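Local coordinates for UPF0141 protein yjdB (Campylobacter jejuni subsp. jejuni HB93-13, PDB 4TN0) that probably transfers phosphoethanolamine, through its zinc-binding periplasmic domain, and is required for polymyxin resistance and motility, at residues S220-S225 and A255-N260. Numbering follows the deposited sequence.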
loop_
_atom_site.group_PDB
_atom_site.type_symbol
_atom_site.label_atom_id
_atom_site.label_comp_id
_atom_site.label_asym_id
_atom_site.label_seq_id
_atom_site.Cartn_x
_atom_site.Cartn_y
_atom_site.Cartn_z
ATOM N N SER A 220 -11.980 -2.259 -6.976
ATOM C CA SER A 220 -10.730 -2.937 -6.681
ATOM C C SER A 220 -10.059 -2.376 -5.431
ATOM O O SER A 220 -10.151 -1.172 -5.140
ATOM C CB SER A 220 -9.787 -2.837 -7.871
ATOM O OG SER A 220 -10.372 -3.439 -9.009
ATOM N N LEU A 221 -9.411 -3.269 -4.684
ATOM C CA LEU A 221 -8.514 -2.886 -3.602
ATOM C C LEU A 221 -7.071 -3.255 -3.945
ATOM O O LEU A 221 -6.772 -4.409 -4.300
ATOM C CB LEU A 221 -8.929 -3.545 -2.288
ATOM C CG LEU A 221 -7.889 -3.488 -1.160
ATOM C CD1 LEU A 221 -7.639 -2.058 -0.726
ATOM C CD2 LEU A 221 -8.349 -4.327 0.028
ATOM N N PHE A 222 -6.178 -2.271 -3.859
ATOM C CA PHE A 222 -4.754 -2.556 -3.948
ATOM C C PHE A 222 -4.053 -2.017 -2.713
ATOM O O PHE A 222 -4.173 -0.821 -2.384
ATOM C CB PHE A 222 -4.116 -1.976 -5.217
ATOM C CG PHE A 222 -2.712 -2.466 -5.447
ATOM C CD1 PHE A 222 -2.450 -3.821 -5.517
ATOM C CD2 PHE A 222 -1.659 -1.580 -5.562
ATOM C CE1 PHE A 222 -1.160 -4.285 -5.695
ATOM C CE2 PHE A 222 -0.388 -2.028 -5.753
ATOM C CZ PHE A 222 -0.129 -3.389 -5.821
ATOM N N TYR A 223 -3.373 -2.928 -2.011
ATOM C CA TYR A 223 -2.631 -2.614 -0.788
ATOM C C TYR A 223 -1.151 -2.957 -0.930
ATOM O O TYR A 223 -0.806 -4.070 -1.343
ATOM C CB TYR A 223 -3.220 -3.369 0.411
ATOM C CG TYR A 223 -2.271 -3.539 1.597
ATOM C CD1 TYR A 223 -1.625 -4.750 1.821
ATOM C CD2 TYR A 223 -2.035 -2.497 2.497
ATOM C CE1 TYR A 223 -0.770 -4.922 2.891
ATOM C CE2 TYR A 223 -1.155 -2.667 3.581
ATOM C CZ TYR A 223 -0.537 -3.887 3.768
ATOM O OH TYR A 223 0.331 -4.094 4.816
ATOM N N LEU A 224 -0.284 -2.012 -0.577
ATOM C CA LEU A 224 1.152 -2.308 -0.470
ATOM C C LEU A 224 1.798 -1.481 0.637
ATOM O O LEU A 224 1.330 -0.394 0.985
ATOM C CB LEU A 224 1.900 -2.056 -1.789
ATOM C CG LEU A 224 2.085 -0.638 -2.327
ATOM C CD1 LEU A 224 3.010 -0.688 -3.540
ATOM C CD2 LEU A 224 0.767 0.044 -2.685
ATOM N N SER A 225 2.893 -1.991 1.180
ATOM C CA SER A 225 3.586 -1.279 2.232
ATOM C C SER A 225 4.608 -0.338 1.623
ATOM O O SER A 225 5.022 -0.545 0.480
ATOM C CB SER A 225 4.262 -2.257 3.191
ATOM O OG SER A 225 4.735 -1.553 4.321
ATOM N N ALA A 255 2.188 -7.179 -1.115
ATOM C CA ALA A 255 1.255 -6.499 -1.986
ATOM C C ALA A 255 0.049 -7.410 -2.129
ATOM O O ALA A 255 0.195 -8.631 -2.307
ATOM C CB ALA A 255 1.882 -6.172 -3.332
ATOM N N ILE A 256 -1.131 -6.815 -1.985
ATOM C CA ILE A 256 -2.392 -7.549 -1.986
ATOM C C ILE A 256 -3.404 -6.896 -2.929
ATOM O O ILE A 256 -3.633 -5.684 -2.854
ATOM C CB ILE A 256 -2.999 -7.616 -0.570
ATOM C CG1 ILE A 256 -2.189 -8.552 0.326
ATOM C CG2 ILE A 256 -4.463 -8.051 -0.610
ATOM C CD1 ILE A 256 -2.588 -8.439 1.817
ATOM N N PHE A 257 -4.029 -7.703 -3.787
ATOM C CA PHE A 257 -5.057 -7.184 -4.694
ATOM C C PHE A 257 -6.377 -7.919 -4.568
ATOM O O PHE A 257 -6.423 -9.143 -4.408
ATOM C CB PHE A 257 -4.603 -7.254 -6.159
ATOM C CG PHE A 257 -5.654 -6.784 -7.143
ATOM C CD1 PHE A 257 -5.936 -5.432 -7.289
ATOM C CD2 PHE A 257 -6.367 -7.695 -7.911
ATOM C CE1 PHE A 257 -6.900 -5.003 -8.176
ATOM C CE2 PHE A 257 -7.333 -7.266 -8.803
ATOM C CZ PHE A 257 -7.597 -5.920 -8.936
ATOM N N TRP A 258 -7.454 -7.153 -4.627
ATOM C CA TRP A 258 -8.778 -7.741 -4.693
ATOM C C TRP A 258 -9.658 -6.937 -5.639
ATOM O O TRP A 258 -9.556 -5.710 -5.713
ATOM C CB TRP A 258 -9.418 -7.814 -3.306
ATOM C CG TRP A 258 -10.811 -8.350 -3.330
ATOM C CD1 TRP A 258 -11.184 -9.651 -3.174
ATOM C CD2 TRP A 258 -12.019 -7.605 -3.505
ATOM N NE1 TRP A 258 -12.548 -9.766 -3.252
ATOM C CE2 TRP A 258 -13.086 -8.522 -3.453
ATOM C CE3 TRP A 258 -12.304 -6.251 -3.708
ATOM C CZ2 TRP A 258 -14.413 -8.131 -3.592
ATOM C CZ3 TRP A 258 -13.623 -5.864 -3.845
ATOM C CH2 TRP A 258 -14.661 -6.801 -3.787
ATOM N N SER A 259 -10.548 -7.632 -6.338
ATOM C CA SER A 259 -11.518 -6.974 -7.198
ATOM C C SER A 259 -12.763 -7.824 -7.279
ATOM O O SER A 259 -12.692 -9.046 -7.125
ATOM C CB SER A 259 -10.949 -6.744 -8.594
ATOM O OG SER A 259 -11.834 -5.958 -9.364
ATOM N N ASN A 260 -13.900 -7.179 -7.530
ATOM C CA ASN A 260 -15.143 -7.900 -7.786
ATOM C C ASN A 260 -15.228 -8.293 -9.258
ATOM O O ASN A 260 -15.931 -9.238 -9.625
ATOM C CB ASN A 260 -16.349 -7.046 -7.396
ATOM C CG ASN A 260 -16.305 -5.665 -8.015
ATOM O OD1 ASN A 260 -15.688 -5.467 -9.063
ATOM N ND2 ASN A 260 -16.947 -4.698 -7.366
#
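Phe-222 and Phe-257 pair across two antiparallel strands with their side chains crossing at about a right angle. CD1 of Phe-222 lies 4.1 Å from CB of Phe-257, which sits at the edge of the Phe-222 ring, near its plane. Both have CG anti to the backbone N (chi1 178° in Phe-257), which on antiparallel strands sends the two rings opposite ways along the sheet: Phe-257 toward Ser-220, its CE1 3.6 Å from Ser-220 CB, and Phe-222 toward Ala-255, CZ 4.2 Å from Ala-255 CB. Helix 264-271 covers Phe-257 through Leu-264 and Ala-268. Two hydrogen-bonded pairs, Leu-221 with Trp-258 and Tyr-223 with Ile-256, fix this register; the bond from Tyr-223 N to Ile-256 O is nearly straight (2.9 Å, 171° at the hydrogen). Segments 220-224 and 255-259, at 176° between their directions, belong to the mixed sheet of an alkaline phosphatase-like fold, and just past the C-terminal end of strand 218-224 Asp-226 and His-227 bind zinc. On the sheet face bearing Tyr-223, Ile-256 CD1 approaches ring atom CD1 of Tyr-223 obliquely at 3.8 Å, and Ile-256 CB lies in the ring plane at its edge. The phenol OH is hydrogen-bonded to Tyr-33, while helix 186-211 packs over this face, Ile-208 touching both Leu-221 and Trp-258.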